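PDB 7CIW: agmatine N-acetyltransferase, which probably transfers acetyl and other acyl groups from coenzyme A thioesters to agmatine and to arylalkylamines such as dopamine and serotonin. Local coordinates for residues Thr61-Val75 with Leu142-Gly154. The protein carries 1 engineered substitution. Residues are numbered along the deposited sequence; the frame is centred on the assembly and turned at random.
Sequences TCFVALHEGRIVAAV and LGGRLMETVAQRG
The Phe-63 ring meets the helix with one face, and the methyl of Thr-149 sits over its centre. This is a CH-pi contact, with Thr-149 CG2 3.6 Å from the ring centroid and 9° off the normal. Val-150 CG2 and Arg-153 CB approach the ring obliquely. The Arg-153 guanidinium plane stands nearly perpendicular to the ring, at 86°, and Thr-61 CG2 reaches the arginine chain at CG, 3.7 Å away. Beyond this, Arg-153 NH2 hydrogen-bonds to the carbonyl oxygen of Phe-59.

Thr-149 divides its two branches. CG2, opposite the backbone N across the CA-CB bond, takes the ring. OG1 turns back to Arg-145 O at 2.9 Å, well out of the carbonyl plane, and also hydrogen-bonds with Lys-3 NZ. These bonds probably hold the methyl in place over the ring.

Leu-146 fills the middle of the contact. Its CD1 lies 3.6 Å from Ala-73 CB, while CD2 faces Phe-63 CB. The Val-75 and Leu-146 side chains run past one another head to tail, with Val-75 CG1 against Leu-146 CB. The same CG1 of Val-75 meets Val-150 CG2 at 3.6 Å. Leu-142 CD1 closes the end near the hairpin turn, against Val-72 and Ala-73.

An alanine in place of Phe-63 would probably leave the Thr-149 methyl without its aromatic cover and open a gap beside Val-150 and Arg-153.

The hairpin 62-75 and helix 142-154 belong to the GNAT fold, in which this helix packs on the central sheet. Strand 70-75 runs at 33° to the helix axis, with the axes 8.4 Å apart. At the helix start, Gly-143 N makes a weak hydrogen bond to coenzyme A. The contact between the segments is almost wholly apolar and buried, so shape and the hydrophobic effect probably hold this cofactor-binding helix to the sheet.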
ATOM      1  N   THR A  61      -4.131  11.742   3.539  1.00 14.61           N
ATOM      2  CA  THR A  61      -3.417  10.620   4.130  1.00 16.43           C
ATOM      3  C   THR A  61      -2.328  10.107   3.195  1.00 17.40           C
ATOM      4  O   THR A  61      -1.852   8.977   3.358  1.00 16.44           O
ATOM      5  CB  THR A  61      -4.402   9.504   4.471  1.00 15.80           C
ATOM      6  OG1 THR A  61      -5.291   9.318   3.365  1.00 17.71           O
ATOM      7  CG2 THR A  61      -5.208   9.886   5.698  1.00 16.81           C
ATOM      8  N   CYS A  62      -1.933  10.915   2.221  1.00 12.98           N
ATOM      9  CA  CYS A  62      -0.906  10.566   1.253  1.00 14.48           C
ATOM     10  C   CYS A  62       0.248  11.544   1.418  1.00 15.49           C
ATOM     11  O   CYS A  62       0.017  12.756   1.500  1.00 15.31           O
ATOM     12  CB  CYS A  62      -1.470  10.638  -0.160  1.00 17.11           C
ATOM     13  SG  CYS A  62      -2.718   9.385  -0.468  1.00 17.91           S
ATOM     14  N   PHE A  63       1.476  11.024   1.516  1.00 14.42           N
ATOM     15  CA  PHE A  63       2.637  11.853   1.817  1.00 14.72           C
ATOM     16  C   PHE A  63       3.790  11.526   0.882  1.00 13.89           C
ATOM     17  O   PHE A  63       3.927  10.396   0.415  1.00 12.79           O
ATOM     18  CB  PHE A  63       3.084  11.679   3.279  1.00 12.84           C
ATOM     19  CG  PHE A  63       2.015  12.024   4.269  1.00 13.73           C
ATOM     20  CD1 PHE A  63       1.884  13.315   4.741  1.00 16.80           C
ATOM     21  CD2 PHE A  63       1.131  11.058   4.710  1.00 14.70           C
ATOM     22  CE1 PHE A  63       0.886  13.641   5.651  1.00 19.24           C
ATOM     23  CE2 PHE A  63       0.136  11.372   5.617  1.00 19.19           C
ATOM     24  CZ  PHE A  63       0.010  12.669   6.080  1.00 18.89           C
ATOM     25  N   VAL A  64       4.621  12.536   0.612  1.00 14.59           N
ATOM     26  CA  VAL A  64       5.821  12.350  -0.191  1.00 14.69           C
ATOM     27  C   VAL A  64       7.027  12.929   0.530  1.00 15.60           C
ATOM     28  O   VAL A  64       6.919  13.875   1.315  1.00 17.75           O
ATOM     29  CB  VAL A  64       5.685  12.985  -1.591  1.00 15.02           C
ATOM     30  CG1 VAL A  64       4.657  12.219  -2.415  1.00 14.79           C
ATOM     31  CG2 VAL A  64       5.322  14.469  -1.496  1.00 15.30           C
ATOM     32  N   ALA A  65       8.189  12.354   0.243  1.00 14.46           N
ATOM     33  CA  ALA A  65       9.468  12.941   0.620  1.00 14.21           C
ATOM     34  C   ALA A  65      10.053  13.660  -0.589  1.00 17.03           C
ATOM     35  O   ALA A  65      10.109  13.092  -1.687  1.00 16.88           O
ATOM     36  CB  ALA A  65      10.436  11.867   1.125  1.00 15.12           C
ATOM     37  N   LEU A  66      10.458  14.912  -0.383  1.00 17.45           N
ATOM     38  CA  LEU A  66      10.931  15.807  -1.428  1.00 22.19           C
ATOM     39  C   LEU A  66      12.406  16.104  -1.226  1.00 20.92           C
ATOM     40  O   LEU A  66      12.851  16.318  -0.098  1.00 20.55           O
ATOM     41  CB  LEU A  66      10.175  17.140  -1.407  1.00 21.63           C
ATOM     42  CG  LEU A  66       8.707  17.212  -1.770  1.00 19.58           C
ATOM     43  CD1 LEU A  66       8.215  18.660  -1.633  1.00 24.99           C
ATOM     44  CD2 LEU A  66       8.522  16.706  -3.182  1.00 19.79           C
ATOM     45  N   HIS A  67      13.142  16.142  -2.331  1.00 20.84           N
ATOM     46  CA  HIS A  67      14.542  16.552  -2.350  1.00 30.70           C
ATOM     47  C   HIS A  67      14.726  17.392  -3.607  1.00 29.49           C
ATOM     48  O   HIS A  67      14.602  16.872  -4.717  1.00 27.53           O
ATOM     49  CB  HIS A  67      15.472  15.337  -2.338  1.00 29.45           C
ATOM     50  CG  HIS A  67      16.904  15.670  -2.612  1.00 39.79           C
ATOM     51  ND1 HIS A  67      17.717  16.274  -1.677  1.00 42.12           N
ATOM     52  CD2 HIS A  67      17.664  15.496  -3.719  1.00 41.75           C
ATOM     53  CE1 HIS A  67      18.919  16.456  -2.196  1.00 44.04           C
ATOM     54  NE2 HIS A  67      18.913  15.993  -3.434  1.00 44.11           N
ATOM     55  N   GLU A  68      14.976  18.694  -3.435  1.00 29.83           N
ATOM     56  CA  GLU A  68      15.104  19.635  -4.553  1.00 30.34           C
ATOM     57  C   GLU A  68      13.846  19.662  -5.418  1.00 26.55           C
ATOM     58  O   GLU A  68      13.915  19.757  -6.646  1.00 30.08           O
ATOM     59  CB  GLU A  68      16.332  19.320  -5.410  1.00 36.13           C
ATOM     60  CG  GLU A  68      17.631  19.232  -4.632  1.00 38.07           C
ATOM     61  CD  GLU A  68      18.845  19.436  -5.519  1.00 45.22           C
ATOM     62  OE1 GLU A  68      19.959  19.602  -4.980  1.00 49.37           O
ATOM     63  OE2 GLU A  68      18.683  19.434  -6.758  1.00 50.57           O
ATOM     64  N   GLY A  69      12.684  19.583  -4.779  1.00 27.04           N
ATOM     65  CA  GLY A  69      11.426  19.575  -5.487  1.00 26.52           C
ATOM     66  C   GLY A  69      11.049  18.256  -6.122  1.00 24.19           C
ATOM     67  O   GLY A  69       9.946  18.147  -6.668  1.00 28.54           O
ATOM     68  N   ARG A  70      11.912  17.250  -6.055  1.00 22.46           N
ATOM     69  CA  ARG A  70      11.676  15.955  -6.680  1.00 22.48           C
ATOM     70  C   ARG A  70      11.184  14.969  -5.627  1.00 19.39           C
ATOM     71  O   ARG A  70      11.748  14.892  -4.528  1.00 21.57           O
ATOM     72  CB  ARG A  70      12.961  15.446  -7.336  1.00 23.96           C
ATOM     73  CG  ARG A  70      12.915  14.032  -7.866  1.00 30.86           C
ATOM     74  CD  ARG A  70      14.138  13.748  -8.742  1.00 34.10           C
ATOM     75  NE  ARG A  70      14.832  12.516  -8.364  1.00 39.61           N
ATOM     76  CZ  ARG A  70      15.379  11.670  -9.235  1.00 34.69           C
ATOM     77  NH1 ARG A  70      15.312  11.920 -10.536  1.00 38.70           N
ATOM     78  NH2 ARG A  70      15.991  10.571  -8.806  1.00 36.89           N
ATOM     79  N   ILE A  71      10.140  14.219  -5.958  1.00 19.56           N
ATOM     80  CA  ILE A  71       9.656  13.182  -5.049  1.00 17.66           C
ATOM     81  C   ILE A  71      10.622  12.005  -5.081  1.00 20.76           C
ATOM     82  O   ILE A  71      10.937  11.476  -6.153  1.00 19.09           O
ATOM     83  CB  ILE A  71       8.232  12.742  -5.423  1.00 16.72           C
ATOM     84  CG1 ILE A  71       7.259  13.908  -5.260  1.00 14.91           C
ATOM     85  CG2 ILE A  71       7.808  11.532  -4.575  1.00 17.25           C
ATOM     86  CD1 ILE A  71       5.911  13.669  -5.931  1.00 18.61           C
ATOM     87  N   VAL A  72      11.100  11.603  -3.904  1.00 16.81           N
ATOM     88  CA  VAL A  72      12.003  10.466  -3.777  1.00 17.32           C
ATOM     89  C   VAL A  72      11.392   9.328  -2.975  1.00 15.33           C
ATOM     90  O   VAL A  72      11.997   8.248  -2.896  1.00 15.57           O
ATOM     91  CB  VAL A  72      13.362  10.889  -3.168  1.00 17.62           C
ATOM     92  CG1 VAL A  72      14.093  11.801  -4.142  1.00 19.79           C
ATOM     93  CG2 VAL A  72      13.173  11.601  -1.834  1.00 17.20           C
ATOM     94  N   ALA A  73      10.212   9.523  -2.395  1.00 14.81           N
ATOM     95  CA  ALA A  73       9.517   8.458  -1.688  1.00 13.61           C
ATOM     96  C   ALA A  73       8.061   8.878  -1.536  1.00 13.58           C
ATOM     97  O   ALA A  73       7.747  10.068  -1.539  1.00 15.12           O
ATOM     98  CB  ALA A  73      10.152   8.174  -0.320  1.00 16.34           C
ATOM     99  N   ALA A  74       7.176   7.898  -1.399  1.00 12.34           N
ATOM    100  CA  ALA A  74       5.762   8.220  -1.284  1.00 11.32           C
ATOM    101  C   ALA A  74       5.029   7.129  -0.525  1.00 12.07           C
ATOM    102  O   ALA A  74       5.394   5.953  -0.596  1.00 12.90           O
ATOM    103  CB  ALA A  74       5.106   8.396  -2.663  1.00 17.29           C
ATOM    104  N   VAL A  75       3.967   7.528   0.175  1.00 12.20           N
ATOM    105  CA  VAL A  75       3.056   6.588   0.821  1.00 12.83           C
ATOM    106  C   VAL A  75       1.625   7.015   0.523  1.00 12.12           C
ATOM    107  O   VAL A  75       1.304   8.208   0.511  1.00 13.03           O
ATOM    108  CB  VAL A  75       3.340   6.491   2.341  1.00 10.32           C
ATOM    109  CG1 VAL A  75       3.092   7.841   3.053  1.00 11.62           C
ATOM    110  CG2 VAL A  75       2.552   5.330   2.990  1.00 11.14           C
ATOM    111  N   LEU A 142      13.655   6.040   4.775  1.00 21.70           N
ATOM    112  CA  LEU A 142      12.583   6.898   4.273  1.00 20.65           C
ATOM    113  C   LEU A 142      11.238   6.182   4.328  1.00 17.55           C
ATOM    114  O   LEU A 142      10.202   6.801   4.604  1.00 17.68           O
ATOM    115  CB  LEU A 142      12.880   7.352   2.847  1.00 18.58           C
ATOM    116  CG  LEU A 142      14.036   8.332   2.652  1.00 23.12           C
ATOM    117  CD1 LEU A 142      13.952   8.939   1.262  1.00 22.19           C
ATOM    118  CD2 LEU A 142      14.006   9.400   3.723  1.00 27.87           C
ATOM    119  N   GLY A 143      11.226   4.880   4.057  1.00 16.94           N
ATOM    120  CA  GLY A 143       9.983   4.138   4.188  1.00 17.95           C
ATOM    121  C   GLY A 143       9.437   4.214   5.599  1.00 15.47           C
ATOM    122  O   GLY A 143       8.259   4.503   5.813  1.00 15.46           O
ATOM    123  N   GLY A 144      10.304   3.991   6.587  1.00 17.93           N
ATOM    124  CA  GLY A 144       9.857   4.054   7.968  1.00 15.82           C
ATOM    125  C   GLY A 144       9.383   5.438   8.364  1.00 16.02           C
ATOM    126  O   GLY A 144       8.406   5.581   9.103  1.00 15.55           O
ATOM    127  N   ARG A 145      10.073   6.475   7.888  1.00 16.73           N
ATOM    128  CA  ARG A 145       9.640   7.831   8.209  1.00 17.17           C
ATOM    129  C   ARG A 145       8.254   8.119   7.650  1.00 15.71           C
ATOM    130  O   ARG A 145       7.415   8.713   8.336  1.00 15.05           O
ATOM    131  CB  ARG A 145      10.657   8.845   7.687  1.00 19.02           C
ATOM    132  CG  ARG A 145      11.976   8.822   8.443  1.00 24.41           C
ATOM    133  CD  ARG A 145      12.019   9.907   9.497  1.00 36.48           C
ATOM    134  NE  ARG A 145      10.848   9.827  10.359  1.00 32.03           N
ATOM    135  CZ  ARG A 145      10.868   9.380  11.605  1.00 27.86           C
ATOM    136  NH1 ARG A 145      12.012   8.985  12.147  1.00 34.83           N
ATOM    137  NH2 ARG A 145       9.743   9.326  12.307  1.00 27.33           N
ATOM    138  N   LEU A 146       7.982   7.687   6.411  1.00 14.59           N
ATOM    139  CA  LEU A 146       6.652   7.890   5.848  1.00 13.95           C
ATOM    140  C   LEU A 146       5.592   7.077   6.591  1.00 13.34           C
ATOM    141  O   LEU A 146       4.490   7.580   6.835  1.00 13.90           O
ATOM    142  CB  LEU A 146       6.649   7.550   4.355  1.00 12.51           C
ATOM    143  CG  LEU A 146       7.426   8.560   3.510  1.00 13.94           C
ATOM    144  CD1 LEU A 146       7.516   8.088   2.076  1.00 15.90           C
ATOM    145  CD2 LEU A 146       6.750   9.906   3.574  1.00 17.16           C
ATOM    146  N   MET A 147       5.897   5.822   6.957  1.00 13.19           N
ATOM    147  CA  MET A 147       4.945   5.041   7.751  1.00 13.99           C
ATOM    148  C   MET A 147       4.667   5.695   9.102  1.00 11.43           C
ATOM    149  O   MET A 147       3.525   5.691   9.579  1.00 13.45           O
ATOM    150  CB  MET A 147       5.460   3.608   7.945  1.00 12.80           C
ATOM    151  CG  MET A 147       5.530   2.806   6.645  1.00 11.27           C
ATOM    152  SD  MET A 147       3.929   2.478   5.907  1.00 14.81           S
ATOM    153  CE  MET A 147       3.197   1.332   7.083  1.00 16.54           C
ATOM    154  N   GLU A 148       5.693   6.271   9.738  1.00 12.52           N
ATOM    155  CA  GLU A 148       5.450   6.982  10.988  1.00 13.69           C
ATOM    156  C   GLU A 148       4.566   8.202  10.762  1.00 13.91           C
ATOM    157  O   GLU A 148       3.706   8.522  11.593  1.00 13.58           O
ATOM    158  CB  GLU A 148       6.776   7.382  11.628  1.00 14.51           C
ATOM    159  CG  GLU A 148       7.584   6.174  12.107  1.00 16.71           C
ATOM    160  CD  GLU A 148       7.162   5.694  13.489  1.00 32.41           C
ATOM    161  OE1 GLU A 148       6.138   6.188  14.008  1.00 36.61           O
ATOM    162  OE2 GLU A 148       7.852   4.816  14.056  1.00 42.11           O
ATOM    163  N   THR A 149       4.752   8.887   9.634  1.00 12.16           N
ATOM    164  CA  THR A 149       3.897  10.031   9.321  1.00 12.96           C
ATOM    165  C   THR A 149       2.449   9.603   9.172  1.00 13.63           C
ATOM    166  O   THR A 149       1.534  10.289   9.646  1.00 13.61           O
ATOM    167  CB  THR A 149       4.396  10.714   8.044  1.00 16.14           C
ATOM    168  OG1 THR A 149       5.765  11.091   8.228  1.00 18.39           O
ATOM    169  CG2 THR A 149       3.561  11.950   7.717  1.00 15.85           C
ATOM    170  N   VAL A 150       2.222   8.462   8.516  1.00 13.62           N
ATOM    171  CA  VAL A 150       0.870   7.933   8.379  1.00 14.88           C
ATOM    172  C   VAL A 150       0.288   7.591   9.742  1.00 12.78           C
ATOM    173  O   VAL A 150      -0.883   7.877  10.018  1.00 12.68           O
ATOM    174  CB  VAL A 150       0.869   6.713   7.446  1.00 16.61           C
ATOM    175  CG1 VAL A 150      -0.493   6.002   7.497  1.00 17.98           C
ATOM    176  CG2 VAL A 150       1.214   7.166   6.035  1.00 15.53           C
ATOM    177  N   ALA A 151       1.083   6.944  10.608  1.00 13.29           N
ATOM    178  CA  ALA A 151       0.570   6.600  11.929  1.00 13.69           C
ATOM    179  C   ALA A 151       0.118   7.835  12.695  1.00 14.34           C
ATOM    180  O   ALA A 151      -0.909   7.800  13.381  1.00 14.59           O
ATOM    181  CB  ALA A 151       1.625   5.843  12.742  1.00 12.80           C
ATOM    182  N   GLN A 152       0.884   8.927  12.621  1.00 14.35           N
ATOM    183  CA  GLN A 152       0.485  10.138  13.336  1.00 14.04           C
ATOM    184  C   GLN A 152      -0.776  10.740  12.736  1.00 15.36           C
ATOM    185  O   GLN A 152      -1.646  11.234  13.465  1.00 15.04           O
ATOM    186  CB  GLN A 152       1.613  11.174  13.326  1.00 13.30           C
ATOM    187  CG  GLN A 152       1.272  12.421  14.142  1.00 18.45           C
ATOM    188  CD  GLN A 152       1.006  12.097  15.604  1.00 21.87           C
ATOM    189  OE1 GLN A 152       1.825  11.458  16.256  1.00 20.59           O
ATOM    190  NE2 GLN A 152      -0.146  12.531  16.123  1.00 21.20           N
ATOM    191  N   ARG A 153      -0.892  10.702  11.410  1.00 14.81           N
ATOM    192  CA  ARG A 153      -2.113  11.167  10.769  1.00 16.81           C
ATOM    193  C   ARG A 153      -3.299  10.317  11.200  1.00 16.46           C
ATOM    194  O   ARG A 153      -4.405  10.833  11.419  1.00 16.54           O
ATOM    195  CB  ARG A 153      -1.926  11.141   9.252  1.00 17.21           C
ATOM    196  CG  ARG A 153      -3.163  11.430   8.428  1.00 19.85           C
ATOM    197  CD  ARG A 153      -3.668  12.839   8.635  1.00 23.38           C
ATOM    198  NE  ARG A 153      -4.660  13.185   7.618  1.00 23.47           N
ATOM    199  CZ  ARG A 153      -5.494  14.210   7.709  1.00 25.61           C
ATOM    200  NH1 ARG A 153      -5.458  14.995   8.776  1.00 27.61           N
ATOM    201  NH2 ARG A 153      -6.370  14.441   6.738  1.00 25.59           N
ATOM    202  N   GLY A 154      -3.084   9.006  11.331  1.00 14.73           N
ATOM    203  CA  GLY A 154      -4.138   8.142  11.831  1.00 14.53           C
ATOM    204  C   GLY A 154      -4.553   8.493  13.245  1.00 14.22           C
ATOM    205  O   GLY A 154      -5.741   8.520  13.560  1.00 15.62           O
TER